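Local coordinates for protein 11S globulin (Wrightia tinctoria, PDB 5WXU) that probably serves as a hexameric seed storage protein built from paired cupin domains, and binds the plant hormone auxin (indole-3-acetic acid), at residues R48-E53 with S72-C77; P101-V106 with L329-N334; V159-A164 with L323-K328; E297-P302 with S316-Y321; N349-S354 with D412-T417. All coordinates share one frame; numbering follows the deposited sequence. Where two conformers were deposited one is given.

Interaction 1: R48-E53 with S72-C77. With GOL (glycerol), chain T.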
# COMPACT_ATOMS: atom_id res chain seq x y z
N ARG B 48 -7.61 31.40 -24.28
CA ARG B 48 -6.35 32.07 -24.16
C ARG B 48 -5.75 31.87 -22.76
O ARG B 48 -6.49 31.72 -21.79
CB ARG B 48 -6.50 33.57 -24.49
CG ARG B 48 -6.76 34.55 -23.34
CD ARG B 48 -6.90 36.00 -23.85
NE ARG B 48 -5.74 36.41 -24.65
CZ ARG B 48 -5.57 37.63 -25.19
NH1 ARG B 48 -6.47 38.59 -24.99
NH2 ARG B 48 -4.48 37.88 -25.91
N VAL B 49 -4.43 31.84 -22.69
CA VAL B 49 -3.69 31.93 -21.45
C VAL B 49 -2.65 33.03 -21.67
O VAL B 49 -2.38 33.42 -22.81
CB VAL B 49 -3.14 30.55 -21.01
CG1 VAL B 49 -4.25 29.50 -21.08
CG2 VAL B 49 -1.96 30.13 -21.82
N ASN B 50 -2.19 33.66 -20.61
CA ASN B 50 -1.23 34.75 -20.73
C ASN B 50 -0.33 34.59 -19.56
O ASN B 50 -0.77 34.16 -18.52
CB ASN B 50 -1.91 36.15 -20.63
CG ASN B 50 -2.94 36.38 -21.72
OD1 ASN B 50 -4.15 36.38 -21.45
ND2 ASN B 50 -2.49 36.55 -22.95
N PRO B 51 0.93 34.98 -19.69
CA PRO B 51 1.77 35.20 -18.52
C PRO B 51 1.12 36.27 -17.68
O PRO B 51 0.43 37.20 -18.22
CB PRO B 51 3.11 35.69 -19.11
CG PRO B 51 3.05 35.42 -20.56
CD PRO B 51 1.62 35.40 -20.94
N LEU B 52 1.27 36.12 -16.37
CA LEU B 52 0.51 36.94 -15.42
C LEU B 52 1.49 37.55 -14.47
O LEU B 52 2.50 36.92 -14.11
CB LEU B 52 -0.47 36.06 -14.57
CG LEU B 52 -1.49 35.25 -15.33
CD1 LEU B 52 -2.39 34.46 -14.39
CD2 LEU B 52 -2.31 36.25 -16.15
N GLU B 53 1.18 38.76 -13.99
CA GLU B 53 1.94 39.41 -12.92
C GLU B 53 1.04 39.58 -11.71
O GLU B 53 -0.16 39.48 -11.86
CB GLU B 53 2.54 40.72 -13.47
CG GLU B 53 3.86 40.43 -14.15
CD GLU B 53 4.50 41.62 -14.77
OE1 GLU B 53 3.78 42.62 -15.04
OE2 GLU B 53 5.75 41.53 -14.97
N SER B 72 -8.42 34.97 -11.61
CA SER B 72 -8.13 34.81 -12.99
C SER B 72 -8.56 33.41 -13.45
O SER B 72 -8.47 32.42 -12.70
CB SER B 72 -6.67 35.06 -13.32
OG SER B 72 -5.91 33.99 -12.94
N ARG B 73 -9.04 33.34 -14.66
CA ARG B 73 -9.46 32.05 -15.21
C ARG B 73 -8.32 30.99 -15.16
O ARG B 73 -8.58 29.83 -14.80
CB ARG B 73 -10.01 32.21 -16.63
CG ARG B 73 -11.50 32.52 -16.65
CD ARG B 73 -12.09 32.47 -18.04
NE ARG B 73 -12.28 31.13 -18.65
CZ ARG B 73 -13.16 30.20 -18.26
NH1 ARG B 73 -13.94 30.38 -17.21
NH2 ARG B 73 -13.25 29.05 -18.91
N GLU B 74 -7.11 31.39 -15.50
CA GLU B 74 -5.92 30.50 -15.41
C GLU B 74 -5.79 29.83 -14.01
O GLU B 74 -5.64 28.59 -13.91
CB GLU B 74 -4.60 31.20 -15.67
CG GLU B 74 -4.30 31.64 -17.09
CD GLU B 74 -4.92 32.98 -17.49
OE1 GLU B 74 -5.82 33.52 -16.77
OE2 GLU B 74 -4.52 33.48 -18.54
N LEU B 75 -5.80 30.67 -12.98
CA LEU B 75 -5.62 30.22 -11.59
C LEU B 75 -6.79 29.40 -11.11
O LEU B 75 -6.61 28.40 -10.37
CB LEU B 75 -5.37 31.39 -10.64
CG LEU B 75 -3.92 31.72 -10.37
CD1 LEU B 75 -3.27 32.29 -11.58
CD2 LEU B 75 -3.67 32.66 -9.21
N GLN B 76 -8.01 29.82 -11.47
CA GLN B 76 -9.19 29.06 -11.09
C GLN B 76 -9.18 27.70 -11.72
O GLN B 76 -9.57 26.75 -11.04
CB GLN B 76 -10.47 29.75 -11.49
CG GLN B 76 -10.63 31.07 -10.83
CD GLN B 76 -11.71 31.10 -9.81
OE1 GLN B 76 -11.50 31.60 -8.68
NE2 GLN B 76 -12.89 30.63 -10.20
N CYS B 77 -8.77 27.61 -12.99
CA CYS B 77 -8.67 26.31 -13.73
C CYS B 77 -7.61 25.39 -13.06
O CYS B 77 -7.87 24.20 -12.80
CB CYS B 77 -8.28 26.51 -15.22
SG CYS B 77 -7.70 25.01 -16.05
C1 GOL T . -8.65 36.30 -17.48
O1 GOL T . -9.31 35.70 -16.32
C2 GOL T . -7.20 35.85 -17.68
O2 GOL T . -6.44 36.15 -16.47
C3 GOL T . -6.52 36.45 -18.94
O3 GOL T . -5.67 35.54 -19.68
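Ser-72 turns its hydroxyl to the CD1 methyl of Leu-52, with OG 3.8 Å from CD1. OG also stands at the N-cap of the helix that follows and accepts a weak capping bond from Leu-75 N (3.3 Å). Arg-73 points its backbone N almost straight (178°) at O1 of a bound glycerol, 2.9 Å away, probably a crystallisation additive. Glu-74 has the largest share of the contact. The bend in its chain (chi2 83°) swings the carboxylate over to 48-53, where OE2 takes the Asn-50 N-H on its anti lone pair at 3.1 Å, in a bent bond (135°). Glycerol O3, 2.6 Å from Glu-74 OE2, sits between that oxygen and the side-chain amide of Asn-50. Leu-75 completes an apolar patch: its CD1 lies 3.7 Å from Leu-52 CD1, the two leucines lying alongside and pointing opposite ways. Farther along, Cys-77 is tied to Cys-44 by a disulfide. The helix 73-78 thus covers one flank of the extended segment 48-53, which leads into strand 56-60. Backbone bonds from Val-49 to Val-375 and from Leu-52 to Leu-385 connect this segment to the second cupin domain, and Tyr-376 of strand 376-377 packs on it.

Interaction 2: P101-V106 with L329-N334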
# COMPACT_ATOMS: atom_id res chain seq x y z
N PRO B 101 -2.08 22.69 1.02
CA PRO B 101 -0.63 22.44 0.92
C PRO B 101 0.03 23.37 -0.12
O PRO B 101 -0.68 24.02 -0.91
CB PRO B 101 -0.57 20.99 0.52
CG PRO B 101 -1.81 20.81 -0.31
CD PRO B 101 -2.87 21.69 0.28
N MET B 102 1.34 23.47 -0.04
CA MET B 102 2.08 24.41 -0.88
C MET B 102 3.44 23.90 -1.18
O MET B 102 3.99 23.13 -0.41
CB MET B 102 2.17 25.75 -0.16
CG MET B 102 3.04 25.65 1.07
SD MET B 102 2.67 26.96 2.24
CE MET B 102 3.07 26.23 3.75
N LEU B 103 4.03 24.31 -2.30
CA LEU B 103 5.42 24.34 -2.51
C LEU B 103 5.92 25.81 -2.44
O LEU B 103 5.24 26.76 -2.97
CB LEU B 103 5.74 23.78 -3.85
CG LEU B 103 5.32 22.34 -4.11
CD1 LEU B 103 6.03 21.88 -5.35
CD2 LEU B 103 5.70 21.42 -2.97
N ILE B 104 7.03 25.99 -1.76
CA ILE B 104 7.71 27.31 -1.66
C ILE B 104 9.01 27.25 -2.43
O ILE B 104 9.82 26.37 -2.18
CB ILE B 104 7.99 27.64 -0.20
CG1 ILE B 104 6.69 27.72 0.58
CG2 ILE B 104 8.68 29.04 -0.10
CD1 ILE B 104 6.80 27.86 2.06
N ILE B 105 9.21 28.13 -3.41
CA ILE B 105 10.46 28.22 -4.17
C ILE B 105 11.25 29.39 -3.60
O ILE B 105 10.74 30.49 -3.52
CB ILE B 105 10.18 28.45 -5.64
CG1 ILE B 105 9.49 27.23 -6.23
CG2 ILE B 105 11.49 28.72 -6.40
CD1 ILE B 105 8.65 27.66 -7.37
N VAL B 106 12.43 29.12 -3.14
CA VAL B 106 13.32 30.19 -2.67
C VAL B 106 14.01 30.76 -3.88
O VAL B 106 15.01 30.20 -4.39
CB VAL B 106 14.30 29.73 -1.60
CG1 VAL B 106 15.07 30.98 -1.09
CG2 VAL B 106 13.55 28.99 -0.48
N LEU B 329 1.38 14.81 -0.58
CA LEU B 329 0.92 16.12 -1.05
C LEU B 329 0.38 16.14 -2.48
O LEU B 329 -0.31 17.10 -2.86
CB LEU B 329 2.01 17.17 -0.83
CG LEU B 329 2.47 17.41 0.61
CD1 LEU B 329 3.42 18.60 0.54
CD2 LEU B 329 1.27 17.67 1.52
N GLN B 330 0.75 15.15 -3.27
CA GLN B 330 0.34 15.02 -4.69
C GLN B 330 0.79 16.28 -5.47
O GLN B 330 0.04 16.83 -6.24
CB GLN B 330 -1.17 14.84 -4.81
CG GLN B 330 -1.61 13.70 -3.87
CD GLN B 330 -2.93 13.12 -4.27
OE1 GLN B 330 -3.80 13.82 -4.73
NE2 GLN B 330 -3.09 11.80 -4.06
N LEU B 331 2.04 16.65 -5.26
CA LEU B 331 2.69 17.75 -6.00
C LEU B 331 4.08 17.32 -6.46
O LEU B 331 4.70 16.38 -5.87
CB LEU B 331 2.77 18.96 -5.08
CG LEU B 331 1.45 19.62 -4.67
CD1 LEU B 331 1.72 20.55 -3.51
CD2 LEU B 331 0.87 20.43 -5.82
N SER B 332 4.57 18.03 -7.50
CA SER B 332 5.88 17.80 -8.07
C SER B 332 6.43 19.18 -8.45
O SER B 332 5.65 20.12 -8.61
CB SER B 332 5.78 17.02 -9.41
OG SER B 332 5.16 15.77 -9.36
N ALA B 333 7.72 19.23 -8.72
CA ALA B 333 8.30 20.46 -9.31
C ALA B 333 9.48 20.16 -10.14
O ALA B 333 9.90 19.05 -10.22
CB ALA B 333 8.71 21.39 -8.16
N ASN B 334 9.92 21.15 -10.90
CA ASN B 334 11.16 21.07 -11.69
C ASN B 334 11.79 22.45 -11.83
O ASN B 334 11.13 23.43 -11.62
CB ASN B 334 10.96 20.35 -13.00
CG ASN B 334 10.23 21.17 -14.03
OD1 ASN B 334 10.57 22.33 -14.21
ND2 ASN B 334 9.30 20.59 -14.74
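Leu-103, with the most surface buried here, is wedged between Leu-331 and Ala-333. CG stands anti to the carbonyl carbon (chi1 -60°), and from it the two methyls part: CD1 reaches the Ala-333 CB at 3.9 Å, and the same methyl lies 3.7 Å from the carbonyl Ser-332 O. Its CG and CD2 instead face Leu-331, whose CD1 is 4.1 Å from Leu-103 CG. The leucines approach from opposed directions and lie alongside one another, so that Leu-331 CD1 fits against the fork of Leu-103. Pro-101 is third in buried area. The CB corner of its ring meets Leu-329 CD2 at 3.9 Å, extending the apolar seam to the end of helix 325-329. Every touching residue is buried, and apolar side chains make the contact at van der Waals distances, without hydrogen bonds between the segments. The touching parts run in nearly the same direction, 19° apart, yet the Leu-103 and Leu-331 CA atoms are 7.9 Å apart, a spacing of packed layers rather than of paired strands. Strand 102-108 lies between 178-185 and 158-162 in the first cupin sheet, whereas strand 332-338 lies between 313-318 and 402-409 in the second. Val-408 and Tyr-406 of strand 402-409 extend this face-to-face packing along Leu-103 and Ile-105.

Interaction 3: V159-A164 with L323-K328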
# COMPACT_ATOMS: atom_id res chain seq x y z
N VAL B 159 13.16 24.11 -2.87
CA VAL B 159 11.77 23.98 -3.04
C VAL B 159 11.36 23.28 -1.79
O VAL B 159 11.85 22.20 -1.47
CB VAL B 159 11.40 23.16 -4.26
CG1 VAL B 159 9.90 23.02 -4.34
CG2 VAL B 159 11.88 23.82 -5.53
N ILE B 160 10.40 23.87 -1.08
CA ILE B 160 9.99 23.40 0.24
C ILE B 160 8.52 22.98 0.14
O ILE B 160 7.72 23.68 -0.45
CB ILE B 160 10.04 24.56 1.28
CG1 ILE B 160 11.43 25.21 1.36
CG2 ILE B 160 9.62 24.16 2.68
CD1 ILE B 160 11.38 26.73 1.55
N ALA B 161 8.17 21.86 0.73
CA ALA B 161 6.87 21.29 0.63
C ALA B 161 6.23 21.23 1.95
O ALA B 161 6.78 20.55 2.86
CB ALA B 161 6.96 19.86 0.04
N LEU B 162 5.06 21.84 2.10
CA LEU B 162 4.36 21.81 3.41
C LEU B 162 2.91 21.43 3.31
O LEU B 162 2.18 21.92 2.45
CB LEU B 162 4.42 23.21 4.03
CG LEU B 162 5.82 23.71 4.44
CD1 LEU B 162 5.88 25.15 4.92
CD2 LEU B 162 6.40 22.83 5.50
N PRO B 163 2.41 20.56 4.21
CA PRO B 163 1.01 20.24 4.24
C PRO B 163 0.13 21.39 4.70
O PRO B 163 0.56 22.31 5.48
CB PRO B 163 0.93 19.08 5.25
CG PRO B 163 2.33 18.58 5.33
CD PRO B 163 3.17 19.75 5.17
N ALA B 164 -1.14 21.23 4.39
CA ALA B 164 -2.20 22.03 4.99
C ALA B 164 -2.22 21.84 6.48
O ALA B 164 -1.99 20.74 7.00
CB ALA B 164 -3.59 21.71 4.42
N LEU B 323 11.74 13.20 -2.99
CA LEU B 323 11.33 13.80 -1.74
C LEU B 323 10.02 13.13 -1.31
O LEU B 323 8.97 13.41 -1.86
CB LEU B 323 11.11 15.32 -1.95
CG LEU B 323 10.63 16.22 -0.81
CD1 LEU B 323 11.57 16.07 0.36
CD2 LEU B 323 10.43 17.64 -1.24
N PRO B 324 10.04 12.30 -0.25
CA PRO B 324 8.93 11.45 0.08
C PRO B 324 7.62 12.11 0.38
O PRO B 324 6.58 11.61 -0.03
CB PRO B 324 9.42 10.63 1.32
CG PRO B 324 10.84 10.73 1.26
CD PRO B 324 11.26 11.92 0.46
N ILE B 325 7.67 13.26 1.05
CA ILE B 325 6.43 13.98 1.46
C ILE B 325 5.57 14.41 0.26
O ILE B 325 4.37 14.58 0.38
CB ILE B 325 6.75 15.17 2.38
CG1 ILE B 325 5.49 15.61 3.12
CG2 ILE B 325 7.50 16.27 1.67
CD1 ILE B 325 5.77 16.69 4.17
N LEU B 326 6.21 14.52 -0.89
CA LEU B 326 5.45 14.82 -2.12
C LEU B 326 4.42 13.80 -2.51
O LEU B 326 3.43 14.12 -3.13
CB LEU B 326 6.37 15.08 -3.29
CG LEU B 326 7.32 16.31 -3.22
CD1 LEU B 326 8.21 16.44 -4.42
CD2 LEU B 326 6.56 17.62 -2.97
N ARG B 327 4.62 12.54 -2.09
CA ARG B 327 3.62 11.53 -2.36
C ARG B 327 2.31 11.82 -1.65
O ARG B 327 1.27 11.75 -2.25
CB ARG B 327 4.15 10.17 -1.90
CG ARG B 327 3.23 8.99 -2.10
CD ARG B 327 3.26 8.56 -3.50
NE ARG B 327 2.57 7.30 -3.72
CZ ARG B 327 2.18 6.88 -4.92
NH1 ARG B 327 2.43 7.62 -5.99
NH2 ARG B 327 1.54 5.74 -5.05
N LYS B 328 2.37 12.26 -0.40
CA LYS B 328 1.18 12.62 0.42
C LYS B 328 0.53 13.89 -0.15
O LYS B 328 -0.70 14.00 -0.25
CB LYS B 328 1.67 12.93 1.84
CG LYS B 328 0.72 13.59 2.87
CD LYS B 328 1.49 13.92 4.16
CE LYS B 328 0.73 14.83 5.14
NZ LYS B 328 -0.40 14.13 5.83
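Ile-325 lies across Ala-161 and Pro-163, and its side chain can be followed outward from CB. There the chain forks. The CG2 methyl, flanked by both backbone neighbours of CA, rests on Ala-161 CB, 4.0 Å away. The other branch, through CG1, is fully extended (chi1 -163°, chi2 173°), which carries the terminal CD1 clear of Ala-161 and onto the Pro-163 ring, 4.1 Å from its CG. CD1 is equally near Pro-163 CD, so the methyl lies against the CG-CD edge of the ring, and the two side chains cross at about a right angle. The Ala-161 methyl is enclosed further by Leu-326, whose CD2 approaches CB to 3.8 Å, and more loosely by Leu-323, whose CD2 stands 4.3 Å from the same CB. Lys-328 also crosses Pro-163 near a right angle, its CE lying 4.1 Å from the ring CG; thus the aliphatic part of the lysine does the touching. The contact seats the short helix 325-329 of the second cupin domain on strand 158-162 of the first. Its chemistry is that of methyl and methylene groups meeting at van der Waals range, which implies cohesion from excluded water and close shape fit. The one polar cost is Ala-161 O, which the contact buries and for which the model offers no partner.

Interaction 4: E297-P302 with S316-Y321. With PO4 (phosphate ion), chain O.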
# COMPACT_ATOMS: atom_id res chain seq x y z
N GLU B 297 14.25 20.29 -1.03
CA GLU B 297 15.40 19.92 -1.82
C GLU B 297 15.80 21.13 -2.66
O GLU B 297 14.95 21.87 -3.12
CB GLU B 297 14.98 18.78 -2.70
CG GLU B 297 16.09 18.14 -3.53
CD GLU B 297 15.83 16.70 -3.90
OE1 GLU B 297 15.32 15.94 -3.04
OE2 GLU B 297 16.09 16.29 -5.05
N ASN B 298 17.08 21.25 -2.88
CA ASN B 298 17.63 22.32 -3.72
C ASN B 298 17.79 21.86 -5.16
O ASN B 298 18.33 20.78 -5.44
CB ASN B 298 18.96 22.83 -3.13
CG ASN B 298 19.37 24.12 -3.74
OD1 ASN B 298 19.85 24.15 -4.87
ND2 ASN B 298 19.21 25.21 -2.99
N LEU B 299 17.26 22.65 -6.09
CA LEU B 299 17.26 22.26 -7.51
C LEU B 299 18.28 23.08 -8.31
O LEU B 299 18.31 22.90 -9.51
CB LEU B 299 15.91 22.47 -8.08
CG LEU B 299 14.81 21.63 -7.48
CD1 LEU B 299 13.55 21.80 -8.29
CD2 LEU B 299 15.24 20.13 -7.42
N LEU B 300 19.06 23.94 -7.64
CA LEU B 300 19.82 24.95 -8.39
C LEU B 300 21.11 24.50 -8.96
O LEU B 300 21.53 25.02 -10.04
CB LEU B 300 20.10 26.17 -7.51
CG LEU B 300 20.75 27.35 -8.18
CD1 LEU B 300 20.12 27.70 -9.51
CD2 LEU B 300 20.62 28.49 -7.20
N ASN B 301 21.80 23.58 -8.27
CA ASN B 301 23.06 23.06 -8.79
C ASN B 301 22.92 22.35 -10.13
O ASN B 301 22.11 21.41 -10.28
CB ASN B 301 23.75 22.04 -7.85
CG ASN B 301 25.26 21.89 -8.13
OD1 ASN B 301 25.74 21.77 -9.28
ND2 ASN B 301 26.01 21.86 -7.07
N PRO B 302 23.73 22.78 -11.16
CA PRO B 302 23.60 22.03 -12.46
C PRO B 302 23.93 20.54 -12.32
O PRO B 302 23.49 19.73 -13.15
CB PRO B 302 24.66 22.70 -13.37
CG PRO B 302 24.99 24.02 -12.73
CD PRO B 302 24.74 23.85 -11.24
N SER B 316 15.82 19.63 -13.89
CA SER B 316 16.09 19.07 -12.54
C SER B 316 14.69 18.87 -11.94
O SER B 316 13.93 19.83 -11.69
CB SER B 316 16.98 19.94 -11.70
OG SER B 316 18.14 20.22 -12.42
N THR B 317 14.31 17.58 -11.88
CA THR B 317 12.94 17.16 -11.45
C THR B 317 12.86 16.90 -9.93
O THR B 317 13.85 16.56 -9.27
CB THR B 317 12.55 15.83 -12.08
OG1 THR B 317 13.36 14.78 -11.47
CG2 THR B 317 12.59 15.87 -13.56
N LEU B 318 11.68 17.15 -9.37
CA LEU B 318 11.53 16.98 -7.95
C LEU B 318 10.17 16.28 -7.77
O LEU B 318 9.10 16.90 -7.93
CB LEU B 318 11.55 18.28 -7.17
CG LEU B 318 11.44 18.19 -5.65
CD1 LEU B 318 12.65 17.43 -5.16
CD2 LEU B 318 11.32 19.57 -5.05
N ASN B 319 10.19 14.97 -7.50
CA ASN B 319 8.95 14.25 -7.29
C ASN B 319 9.17 13.26 -6.13
O ASN B 319 10.18 13.32 -5.42
CB ASN B 319 8.53 13.44 -8.57
CG ASN B 319 9.66 12.59 -9.10
OD1 ASN B 319 10.25 11.72 -8.38
ND2 ASN B 319 10.07 12.92 -10.36
N SER B 320 8.15 12.47 -5.90
CA SER B 320 8.16 11.56 -4.76
C SER B 320 9.20 10.43 -4.82
O SER B 320 9.42 9.76 -3.85
CB SER B 320 6.78 11.07 -4.45
OG SER B 320 6.21 10.42 -5.57
N TYR B 321 9.90 10.27 -5.92
CA TYR B 321 11.07 9.39 -5.95
C TYR B 321 12.33 10.04 -5.37
O TYR B 321 13.39 9.42 -5.24
CB TYR B 321 11.33 8.87 -7.34
CG TYR B 321 10.30 7.93 -7.84
CD1 TYR B 321 10.20 6.64 -7.32
CD2 TYR B 321 9.52 8.25 -8.91
CE1 TYR B 321 9.27 5.76 -7.82
CE2 TYR B 321 8.59 7.38 -9.42
CZ TYR B 321 8.48 6.12 -8.88
OH TYR B 321 7.54 5.23 -9.39
P PO4 O . 5.85 6.27 -12.29
O1 PO4 O . 5.70 5.97 -10.81
O2 PO4 O . 6.11 7.70 -12.61
O3 PO4 O . 7.07 5.39 -12.61
O4 PO4 O . 4.57 5.78 -12.95
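Glu-297 presents a buried carboxylate to a methyl group: Leu-318 CD1 lies 3.5 Å from the carboxyl carbon CD. That carbon is nearer to the methyl than either OE1 (3.7 Å) or OE2 (3.6 Å), evidence that CD1 sits over the face of the carboxylate. The glutamate chain, extended with chi1 -174°, runs alongside Leu-318 but points the other way, so its CB and CG touch the same methyl. The charge is met by salt bridges from OE1 to Arg-294 and from OE2 to Arg-304, probably what makes the apolar neighbour tolerable. Leu-299 is the other main element. It crosses Leu-318 at about a right angle, CD2 to CB 4.1 Å, while its carbonyl O approaches Ser-316 CB at 3.9 Å and accepts a hydrogen bond from Arg-335. Two Asx turns shape the backbone beside these groups: Leu-300 N donates to Asn-298 OD1 from above the carbonyl plane, and Tyr-321 N donates to Asn-319 OD1 in the plane, on a lone pair. A phosphate lies at the Tyr-321 ring edge, although its 2.4 Å approach from OH to O1 is doubtfully short. Strand 296-298 is the last strand of the first cupin sheet, paired with 158-162, whereas 313-318 pairs with 332-338 in the second; the contact therefore lies where the chain crosses from one sheet to the other.

Interaction 5: N349-S354 with D412-T417. With PO4 (phosphate ion), chain O.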
# COMPACT_ATOMS: atom_id res chain seq x y z
N ASN B 349 1.44 17.91 -20.66
CA ASN B 349 1.38 17.28 -19.33
C ASN B 349 0.22 16.30 -19.35
O ASN B 349 -0.95 16.67 -19.59
CB ASN B 349 1.14 18.34 -18.28
CG ASN B 349 2.28 19.33 -18.15
OD1 ASN B 349 3.44 18.96 -18.06
ND2 ASN B 349 1.94 20.60 -18.12
N ASN B 350 0.50 15.05 -19.05
CA ASN B 350 -0.55 14.09 -19.19
C ASN B 350 -1.39 13.92 -17.90
O ASN B 350 -2.52 13.58 -18.02
CB ASN B 350 -0.02 12.80 -19.83
CG ASN B 350 1.20 12.28 -19.13
OD1 ASN B 350 2.27 12.09 -19.74
ND2 ASN B 350 1.05 12.06 -17.83
N ASN B 351 -0.87 14.29 -16.73
CA ASN B 351 -1.56 14.03 -15.48
C ASN B 351 -1.56 15.18 -14.50
O ASN B 351 -1.57 14.95 -13.30
CB ASN B 351 -0.95 12.76 -14.82
CG ASN B 351 0.53 12.89 -14.50
OD1 ASN B 351 1.15 13.90 -14.79
ND2 ASN B 351 1.10 11.87 -13.83
N ALA B 352 -1.46 16.42 -15.00
CA ALA B 352 -1.20 17.55 -14.14
C ALA B 352 -1.36 18.84 -14.88
O ALA B 352 -1.15 18.87 -16.08
CB ALA B 352 0.18 17.48 -13.50
N HIS B 353 -1.68 19.88 -14.14
CA HIS B 353 -1.44 21.28 -14.59
C HIS B 353 -0.04 21.72 -14.23
O HIS B 353 0.59 21.24 -13.25
CB HIS B 353 -2.40 22.23 -13.98
CG HIS B 353 -3.79 21.83 -14.10
ND1 HIS B 353 -4.37 21.50 -15.31
CD2 HIS B 353 -4.75 21.69 -13.16
CE1 HIS B 353 -5.64 21.21 -15.10
NE2 HIS B 353 -5.89 21.30 -13.80
N SER B 354 0.52 22.64 -15.06
CA SER B 354 1.84 23.19 -14.74
C SER B 354 1.71 24.68 -14.46
O SER B 354 1.00 25.40 -15.17
CB SER B 354 2.92 22.91 -15.81
OG SER B 354 2.57 23.48 -17.05
N ASP B 412 1.69 14.19 -7.93
CA ASP B 412 3.02 13.71 -7.70
C ASP B 412 3.22 12.79 -8.94
O ASP B 412 2.27 12.42 -9.77
CB ASP B 412 3.42 13.19 -6.30
CG ASP B 412 2.83 11.91 -6.00
OD1 ASP B 412 1.60 11.89 -6.22
OD2 ASP B 412 3.57 10.96 -5.60
N ARG B 413 4.46 12.63 -9.15
CA ARG B 413 4.95 11.95 -10.32
C ARG B 413 4.35 12.46 -11.61
O ARG B 413 3.97 11.69 -12.50
CB ARG B 413 4.82 10.42 -10.18
CG ARG B 413 5.60 9.92 -8.94
CD ARG B 413 5.38 8.44 -8.70
NE ARG B 413 5.79 8.12 -7.36
CZ ARG B 413 5.64 6.93 -6.80
NH1 ARG B 413 5.14 5.92 -7.50
NH2 ARG B 413 6.04 6.76 -5.55
N ALA B 414 4.28 13.79 -11.71
CA ALA B 414 3.82 14.42 -12.91
C ALA B 414 4.75 14.03 -14.09
O ALA B 414 5.93 14.00 -13.96
CB ALA B 414 3.82 15.90 -12.71
N LYS B 415 4.15 13.72 -15.22
CA LYS B 415 4.91 13.29 -16.39
C LYS B 415 4.40 14.07 -17.59
O LYS B 415 3.24 14.53 -17.59
CB LYS B 415 4.77 11.82 -16.65
CG LYS B 415 5.67 10.95 -15.79
CD LYS B 415 5.26 9.47 -15.87
CE LYS B 415 4.00 9.12 -15.07
NZ LYS B 415 4.07 9.14 -13.56
N ALA B 416 5.29 14.23 -18.54
CA ALA B 416 4.97 14.95 -19.75
C ALA B 416 5.16 13.97 -20.88
O ALA B 416 5.87 12.95 -20.75
CB ALA B 416 5.86 16.13 -19.91
N THR B 417 4.54 14.27 -22.00
CA THR B 417 4.65 13.42 -23.20
C THR B 417 5.26 14.32 -24.29
O THR B 417 4.79 15.45 -24.53
CB THR B 417 3.30 12.89 -23.61
OG1 THR B 417 2.76 12.03 -22.57
CG2 THR B 417 3.44 12.11 -24.88
P PO4 O . 5.85 6.27 -12.29
O1 PO4 O . 5.70 5.97 -10.81
O2 PO4 O . 6.11 7.70 -12.61
O3 PO4 O . 7.07 5.39 -12.61
O4 PO4 O . 4.57 5.78 -12.95
O HOH W 1 1.66 15.92 -16.23
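Asn-351 lays its side-chain amide along the backbone of 413-415, beside the last antiparallel pair where strand 343-349 meets strand 416-418 in the second cupin domain. That pair, Asn-349 and Ala-416, is a non-hydrogen-bonded one. The amide of Asn-351 works with both ends: OD1 accepts from Lys-415 N at 3.0 Å (163°), and ND2 donates to Arg-413 O at 3.2 Å. Bonds at both ends of the flat amide hold its rotation (chi2 -3°), so that it takes the place a strand partner's backbone might have. Asn-350 is turned differently. Its backbone N bonds to Lys-415 O at 3.1 Å, while its side chain and that of Lys-415 cross obliquely. Against Thr-417 it stands at about a right angle, with Thr-417 OG1 donating to Asn-350 OD1 at 2.9 Å, in the carbonyl plane and on a lone pair. Ala-352 CB meets Ala-414 CB at 4.0 Å, and both alanines also pack on Lys-409 of strand 402-409. Arg-413 leads away from the contact: its NE bonds to Ser-320 OG, and its guanidinium has a cation-pi pairing with Tyr-321 and a weak bond to a phosphate. The Thr-417 side chain is about 10 Å from that of Arg-427, an auxin-binding residue, near the hormone site but not touching it. The doubly bent chain of Lys-415 turns back on itself, and its NZ reaches two acceptors: phosphate O2 at 2.7 Å and Arg-413 O at 2.8 Å. Arg-413 O receives NZ in the carbonyl plane but Asn-351 ND2 from 41° above it.

Overall arrangement
From the N terminus, interaction 1 closes a short loop in the first cupin domain before any other contact opens. Interactions 2, 3 and 4 then nest: 101-106 with 329-334 encloses 159-164 with 323-328, which encloses 297-302 with 316-321. Interactions 2 and 3 tie the first cupin sheet to the second domain, through adjacent strands 102-108 and 158-162. Interaction 4 brings the crossing strand 296-298 against 313-318, itself paired with 332-338. Interaction 5 closes a separate loop within the second domain. It touches interaction 2 through Ser-332 and Ala-414, interaction 4 through Ser-320 and Asp-412, and interaction 1 where His-353 packs on Cys-77.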